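Cytochrome P450 (Zobellia galactanivorans, PDB 6G5O) binds a protoporphyrin IX containing iron within the mainly helical fold of the cytochrome P450 family. Local coordinates at residues Leu33-Val38 with Ala302-Asn307; Leu243-Lys248 with Val312-Val317; Asn362-Asp365 with Gln370-Val373. One frame throughout, in Å; residues are numbered along the deposited sequence.

Interaction 1. Residues Leu33-Val38 with Ala302-Asn307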
# COMPACT_ATOMS: atom_id res chain seq x y z
N LEU A 33 13.05 -12.20 7.01
CA LEU A 33 12.19 -11.80 8.10
C LEU A 33 12.77 -10.75 9.05
O LEU A 33 12.01 -10.13 9.80
CB LEU A 33 11.80 -13.04 8.88
CG LEU A 33 11.13 -14.17 8.09
CD1 LEU A 33 10.93 -15.37 9.01
CD2 LEU A 33 9.80 -13.73 7.47
N ARG A 34 14.08 -10.55 9.04
CA ARG A 34 14.70 -9.58 9.94
C ARG A 34 14.88 -8.20 9.31
O ARG A 34 15.31 -8.10 8.16
CB ARG A 34 16.07 -10.09 10.38
CG ARG A 34 15.98 -11.35 11.23
CD ARG A 34 17.36 -11.90 11.55
NE ARG A 34 17.25 -13.11 12.37
CZ ARG A 34 18.19 -14.06 12.46
NH1 ARG A 34 19.32 -13.96 11.76
NH2 ARG A 34 17.97 -15.13 13.22
N HIS A 35 14.58 -7.16 10.08
CA HIS A 35 14.79 -5.77 9.63
C HIS A 35 16.13 -5.51 8.89
O HIS A 35 16.13 -4.95 7.79
CB HIS A 35 14.64 -4.84 10.83
CG HIS A 35 14.48 -3.39 10.48
ND1 HIS A 35 15.55 -2.51 10.41
CD2 HIS A 35 13.36 -2.64 10.27
CE1 HIS A 35 15.09 -1.30 10.13
NE2 HIS A 35 13.77 -1.35 10.04
N LYS A 36 17.24 -5.89 9.51
CA LYS A 36 18.60 -5.61 8.98
C LYS A 36 18.82 -6.28 7.61
O LYS A 36 19.43 -5.69 6.72
CB LYS A 36 19.66 -6.11 10.00
CG LYS A 36 21.10 -5.59 9.80
N ASP A 37 18.28 -7.48 7.45
CA ASP A 37 18.47 -8.24 6.23
C ASP A 37 17.55 -7.75 5.12
O ASP A 37 17.92 -7.78 3.93
CB ASP A 37 18.15 -9.74 6.46
CG ASP A 37 19.20 -10.45 7.34
OD1 ASP A 37 20.41 -10.36 7.04
OD2 ASP A 37 18.78 -11.12 8.32
N VAL A 38 16.34 -7.35 5.52
CA VAL A 38 15.39 -6.77 4.58
C VAL A 38 15.91 -5.46 4.00
O VAL A 38 15.83 -5.22 2.81
CB VAL A 38 14.01 -6.60 5.22
CG1 VAL A 38 13.15 -5.65 4.41
CG2 VAL A 38 13.32 -7.96 5.34
N ALA A 302 12.17 -7.21 17.18
CA ALA A 302 12.31 -6.71 18.54
C ALA A 302 13.71 -6.19 18.85
O ALA A 302 13.90 -5.58 19.89
CB ALA A 302 11.90 -7.76 19.55
N ALA A 303 14.67 -6.40 17.95
CA ALA A 303 15.97 -5.73 18.05
C ALA A 303 15.90 -4.26 17.61
O ALA A 303 16.87 -3.52 17.83
CB ALA A 303 17.04 -6.47 17.23
N VAL A 304 14.78 -3.84 17.00
CA VAL A 304 14.66 -2.50 16.44
C VAL A 304 13.57 -1.66 17.05
O VAL A 304 13.75 -0.48 17.23
CB VAL A 304 14.43 -2.55 14.91
CG1 VAL A 304 14.29 -1.14 14.35
CG2 VAL A 304 15.57 -3.28 14.20
N PHE A 305 12.41 -2.24 17.33
CA PHE A 305 11.29 -1.49 17.86
C PHE A 305 10.99 -1.92 19.29
O PHE A 305 10.80 -3.09 19.58
CB PHE A 305 10.03 -1.68 16.98
CG PHE A 305 10.24 -1.40 15.49
CD1 PHE A 305 10.70 -2.40 14.64
CD2 PHE A 305 10.05 -0.15 14.98
CE1 PHE A 305 10.91 -2.18 13.27
CE2 PHE A 305 10.28 0.11 13.62
CZ PHE A 305 10.69 -0.90 12.76
N GLU A 306 11.00 -0.97 20.20
CA GLU A 306 10.45 -1.17 21.53
C GLU A 306 8.95 -1.39 21.42
O GLU A 306 8.31 -0.72 20.65
CB GLU A 306 10.72 0.08 22.41
CG GLU A 306 10.70 -0.16 23.94
CD GLU A 306 11.88 -1.03 24.41
OE1 GLU A 306 12.98 -0.95 23.82
OE2 GLU A 306 11.69 -1.82 25.36
N ASN A 307 8.40 -2.29 22.23
CA ASN A 307 6.94 -2.61 22.24
C ASN A 307 6.46 -2.86 20.81
O ASN A 307 5.60 -2.16 20.32
CB ASN A 307 6.11 -1.48 22.84
CG ASN A 307 6.56 -1.08 24.24
OD1 ASN A 307 6.53 -1.90 25.14
ND2 ASN A 307 6.88 0.22 24.44

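Interaction 2. Residues Leu243-Lys248 with Val312-Val317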
# COMPACT_ATOMS: atom_id res chain seq x y z
N LEU A 243 -8.19 7.94 20.55
CA LEU A 243 -9.07 8.86 19.87
C LEU A 243 -9.01 10.25 20.55
O LEU A 243 -8.89 11.29 19.86
CB LEU A 243 -10.51 8.29 19.83
CG LEU A 243 -11.56 9.19 19.14
CD1 LEU A 243 -11.22 9.31 17.65
CD2 LEU A 243 -12.96 8.64 19.34
N GLU A 244 -9.07 10.26 21.88
CA GLU A 244 -8.99 11.51 22.68
C GLU A 244 -7.60 12.17 22.53
O GLU A 244 -7.50 13.38 22.36
CB GLU A 244 -9.35 11.24 24.18
CG GLU A 244 -9.93 12.43 24.94
N ARG A 245 -6.52 11.39 22.57
CA ARG A 245 -5.18 11.95 22.34
C ARG A 245 -5.06 12.68 21.00
O ARG A 245 -4.51 13.79 20.95
CB ARG A 245 -4.09 10.90 22.46
CG ARG A 245 -3.71 10.56 23.89
CD ARG A 245 -2.32 9.93 23.93
NE ARG A 245 -1.29 10.93 23.69
CZ ARG A 245 0.00 10.66 23.43
NH1 ARG A 245 0.42 9.41 23.35
NH2 ARG A 245 0.88 11.65 23.22
N LEU A 246 -5.63 12.11 19.93
CA LEU A 246 -5.61 12.77 18.61
C LEU A 246 -6.47 14.02 18.58
O LEU A 246 -6.13 15.01 17.89
CB LEU A 246 -6.07 11.83 17.53
CG LEU A 246 -5.13 10.68 17.22
CD1 LEU A 246 -5.91 9.59 16.51
CD2 LEU A 246 -3.92 11.12 16.41
N ARG A 247 -7.60 14.01 19.31
CA ARG A 247 -8.41 15.24 19.39
C ARG A 247 -7.62 16.37 20.09
O ARG A 247 -7.57 17.48 19.57
CB ARG A 247 -9.76 14.98 20.06
CG ARG A 247 -10.62 16.23 20.29
CD ARG A 247 -12.06 15.89 20.71
NE ARG A 247 -12.12 14.96 21.84
CZ ARG A 247 -12.03 15.31 23.12
NH1 ARG A 247 -11.88 16.59 23.46
NH2 ARG A 247 -12.07 14.36 24.07
N LYS A 248 -6.99 16.08 21.22
CA LYS A 248 -6.33 17.12 22.05
C LYS A 248 -4.89 17.39 21.67
O LYS A 248 -4.35 18.39 22.07
CB LYS A 248 -6.33 16.75 23.55
CG LYS A 248 -7.70 16.59 24.21
N VAL A 312 2.33 2.32 19.52
CA VAL A 312 2.77 3.45 20.32
C VAL A 312 2.49 4.70 19.49
O VAL A 312 3.26 5.06 18.56
CB VAL A 312 4.28 3.38 20.65
CG1 VAL A 312 4.75 4.64 21.38
CG2 VAL A 312 4.60 2.14 21.45
N LEU A 313 1.42 5.39 19.86
CA LEU A 313 0.79 6.39 19.03
C LEU A 313 1.68 7.54 18.63
O LEU A 313 1.51 8.11 17.56
CB LEU A 313 -0.46 6.92 19.75
CG LEU A 313 -1.54 7.55 18.87
CD1 LEU A 313 -2.06 6.55 17.85
CD2 LEU A 313 -2.71 8.00 19.72
N ASP A 314 2.63 7.89 19.48
CA ASP A 314 3.50 9.04 19.20
C ASP A 314 4.96 8.63 18.97
O ASP A 314 5.86 9.42 19.17
CB ASP A 314 3.39 10.05 20.37
CG ASP A 314 3.76 9.41 21.77
OD1 ASP A 314 4.20 8.22 21.83
OD2 ASP A 314 3.59 10.09 22.82
N ARG A 315 5.19 7.40 18.53
CA ARG A 315 6.56 6.89 18.40
C ARG A 315 7.40 7.85 17.54
O ARG A 315 7.05 8.08 16.39
CB ARG A 315 6.52 5.49 17.75
CG ARG A 315 7.83 4.73 17.70
CD ARG A 315 7.73 3.44 16.87
NE ARG A 315 6.80 2.44 17.45
CZ ARG A 315 7.12 1.52 18.35
NH1 ARG A 315 8.33 1.45 18.85
NH2 ARG A 315 6.19 0.67 18.78
N LYS A 316 8.48 8.40 18.10
CA LYS A 316 9.43 9.25 17.35
C LYS A 316 10.46 8.42 16.60
O LYS A 316 10.86 8.76 15.46
CB LYS A 316 10.19 10.25 18.26
CG LYS A 316 9.27 11.18 19.04
CD LYS A 316 9.99 12.20 19.91
CE LYS A 316 10.56 13.34 19.07
NZ LYS A 316 11.00 14.50 19.92
N VAL A 317 10.93 7.37 17.24
CA VAL A 317 11.96 6.53 16.61
C VAL A 317 11.28 5.39 15.85
O VAL A 317 10.92 4.39 16.45
CB VAL A 317 12.98 5.95 17.63
CG1 VAL A 317 14.07 5.17 16.91
CG2 VAL A 317 13.63 7.10 18.44

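Interaction 3. Residues Asn362-Asp365 with Gln370-Val373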
# COMPACT_ATOMS: atom_id res chain seq x y z
N ASN A 362 -9.64 -11.09 7.03
CA ASN A 362 -8.95 -11.43 5.78
C ASN A 362 -7.60 -11.95 6.19
O ASN A 362 -6.78 -11.19 6.72
CB ASN A 362 -8.88 -10.17 4.89
CG ASN A 362 -8.11 -10.37 3.58
OD1 ASN A 362 -7.51 -11.40 3.33
ND2 ASN A 362 -8.11 -9.32 2.75
N ILE A 363 -7.38 -13.25 6.00
CA ILE A 363 -6.16 -13.92 6.37
C ILE A 363 -5.42 -14.26 5.11
O ILE A 363 -5.98 -14.90 4.23
CB ILE A 363 -6.41 -15.24 7.16
CG1 ILE A 363 -6.69 -14.94 8.62
CG2 ILE A 363 -5.19 -16.14 7.20
CD1 ILE A 363 -7.99 -14.23 8.84
N GLU A 364 -4.16 -13.88 5.06
CA GLU A 364 -3.30 -14.19 3.92
C GLU A 364 -2.70 -15.56 4.15
O GLU A 364 -2.07 -15.80 5.18
CB GLU A 364 -2.20 -13.13 3.72
CG GLU A 364 -2.75 -11.78 3.24
CD GLU A 364 -1.70 -10.73 2.82
OE1 GLU A 364 -0.53 -10.82 3.25
OE2 GLU A 364 -2.05 -9.81 2.03
N ASP A 365 -2.93 -16.44 3.19
CA ASP A 365 -2.40 -17.80 3.22
C ASP A 365 -0.98 -17.74 2.69
O ASP A 365 -0.77 -17.63 1.49
CB ASP A 365 -3.29 -18.74 2.39
CG ASP A 365 -2.90 -20.23 2.50
OD1 ASP A 365 -1.70 -20.58 2.62
OD2 ASP A 365 -3.82 -21.08 2.46
N GLN A 370 0.09 -17.72 8.52
CA GLN A 370 -1.26 -17.28 8.26
C GLN A 370 -1.32 -15.89 8.88
O GLN A 370 -1.13 -15.73 10.09
CB GLN A 370 -2.26 -18.25 8.92
CG GLN A 370 -2.17 -19.70 8.42
CD GLN A 370 -2.60 -19.87 6.96
OE1 GLN A 370 -3.76 -19.62 6.63
NE2 GLN A 370 -1.67 -20.29 6.09
N ARG A 371 -1.55 -14.88 8.04
CA ARG A 371 -1.36 -13.48 8.44
C ARG A 371 -2.59 -12.65 8.30
O ARG A 371 -3.04 -12.39 7.20
CB ARG A 371 -0.26 -12.80 7.61
CG ARG A 371 0.22 -11.53 8.31
CD ARG A 371 0.54 -10.34 7.45
NE ARG A 371 0.78 -9.19 8.33
CZ ARG A 371 0.75 -7.92 7.94
NH1 ARG A 371 0.52 -7.60 6.66
NH2 ARG A 371 0.95 -6.99 8.84
N LYS A 372 -3.13 -12.18 9.41
CA LYS A 372 -4.21 -11.23 9.33
C LYS A 372 -3.71 -9.91 8.75
O LYS A 372 -2.83 -9.26 9.34
CB LYS A 372 -4.78 -11.00 10.71
CG LYS A 372 -5.94 -10.02 10.74
CD LYS A 372 -6.54 -10.01 12.15
CE LYS A 372 -7.65 -8.97 12.35
NZ LYS A 372 -8.11 -8.87 13.75
N VAL A 373 -4.28 -9.53 7.59
CA VAL A 373 -3.95 -8.26 6.93
C VAL A 373 -5.03 -7.23 7.13
O VAL A 373 -4.79 -6.04 6.93
CB VAL A 373 -3.66 -8.42 5.41
CG1 VAL A 373 -4.93 -8.73 4.62
CG2 VAL A 373 -2.96 -7.16 4.84

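Interaction 1. Residues Leu33-Val38 with Ala302-Asn307
His35 NE2 is hydrogen-bonded to Pro319 O, and the imidazole held in this way meets both Val304 and Phe305. Its CG lies anti to the backbone N (chi1 -165°), which carries the ring out from the first turn of helix 35-43 to the loop 302-307. Val304 CG1 sits over one face as a CH-pi partner, 4.2 Å from the centroid of the His35 ring and almost on its normal. The other branch, Val304 CG2, lies against the root of the imidazole, 3.8 Å from His35 CB. Phe305 directs an edge at the histidine face in an offset edge-to-face pair, the two ring planes 80° apart and the His35 and Phe305 centroids separated by 5.6 Å. Because Val304 CG1 also rests 3.7 Å above the Phe305 ring plane, near its rim, one methyl group touches both aromatic rings. Asp301 ties the backbones, its OD2 bonded to His35 N and its OD1 to Ala303 N. The start of helix 35-43 is thus joined to the long loop between helices 295-298 and 333-350 of the P450 fold. Phe305 forms a cation-pi pair with Arg262 of helix 253-264, and Val38 packs on helix 295-298.

Interaction 2. Residues Leu243-Lys248 with Val312-Val317
Asp314 and Arg245 meet because Asp314 holds CG between its backbone N and carbonyl carbon (chi1 57°), while Arg245 leaves its helix with CG anti to the carbonyl carbon and then folds at chi3 (73°), so that its end turns to meet the acid. Both terminal nitrogens converge on one oxygen: Arg245 NH2 donates to Asp314 OD2 at 3.2 Å, and Arg245 NH1 adds a weak bond to Asp314 OD2 at 3.3 Å. The oxygen lies at the edge of the guanidinium, almost exactly in its plane. The carboxylate is turned nearly perpendicular to that plane, at 83°, and OD2 is approached from above the carboxylate plane. This is a forked grip on a single oxygen, unlike the flat paired salt bridge in which each nitrogen takes its own. Arg245 NE forms a salt bridge with Glu249 OE2, so the guanidinium is shared between two acids, which probably steadies its positive charge.

Beneath the charged pair is an apolar layer. Leu313 CD2 reaches Arg245 CB at 4.2 Å and Leu246 CG at 4.4 Å, so that the leucine tip lies against two successive helix residues. Leu313 and Asp314 are the central residues of a type I beta turn, closed by the bond from Arg315 N to Val312 O at 3.0 Å; neighbouring positions of one turn thus supply the apolar and the charged halves of the contact. The contact joins this turn, part of the long P450 loop between helices 295-298 and 333-350, to the last turn of helix 240-248. Leu313 also packs on Tyr235 of helix 223-238 and Ala256 of helix 253-264, and Leu246 on Leu236 and Ala348, which sets the helix end and the turn among helices 223-238, 253-264 and 333-350.

Interaction 3. Residues Asn362-Asp365 with Gln370-Val373
Asn362 and Val373 lie side by side and point the same way, the flat amide of the first against Val373 CG1, which comes within 3.7 Å of Asn362 CG. Glu364 runs obliquely past the same valine, its chain extended beyond CG, and its carboxylate passes Val373 with Glu364 CD 4.0 Å from Val373 CB. Glu364 and Arg371 form a hydrogen-bonded pair with their side chains on one face of the sheet, but their charged ends stay apart, OE1 of Glu364 being 4.8 Å from NH1 of Arg371. Thr268 OG1 is hydrogen-bonded to both, to Glu364 OE1 and Arg371 NH1, while Arg371 also holds the backbone oxygens of Phe264 and Ser265.

The segments belong to a beta hairpin formed by strands 351-366 and 369-384; segments 362-365 and 370-373 run antiparallel with 142° between their directions, a marked twist. Glu364 N donates to Arg371 O at 2.8 Å, Arg371 N returns a bond to Glu364 O at 3.0 Å, and Val373 N continues the ladder to Asn362 O at 3.1 Å. Ile363 with Lys372, and Asp365 with Gln370, form the non-hydrogen-bonded pairs, their side chains on the opposite face.

There the Gln370 chain bends at chi2 (-67°), which swings its amide back toward Ile363 and Asp365. It crosses Ile363 at about a right angle, with Gln370 OE1 3.8 Å from Ile363 CG2. Against Asp365 it runs alongside, the amide and carboxylate planes 81° apart, and Gln370 NE2 makes a weak bond to Asp365 OD1 at 3.5 Å. Asp367, in the connecting turn, is bonded to both atoms, its N to Asp365 OD1 and its O to Gln370 NE2.

In the fold
Interactions 1 and 2 have centres 22 Å apart, yet Arg315 joins them: its NH1 lies 2.8 Å from Glu306 O and its NH2 3.3 Å from Asn307 O, both probable hydrogen bonds. Arg315 also pairs with Glu259, and these two with Arg262 are consistent with the Glu-Arg-Arg triad of cytochromes P450, which ties helix 253-264 (helix K of the family) to the loop after helix 295-298. Interaction 3 touches neither; its nearest atoms are about 10 Å from interaction 1 and about 14 Å from interaction 2. Its Arg371 side chain is about 9 Å from the bound HEM, that of His35 about 12 Å. Helix 253-264 borders all three, supplying Arg262, Ala256 and Phe264 respectively.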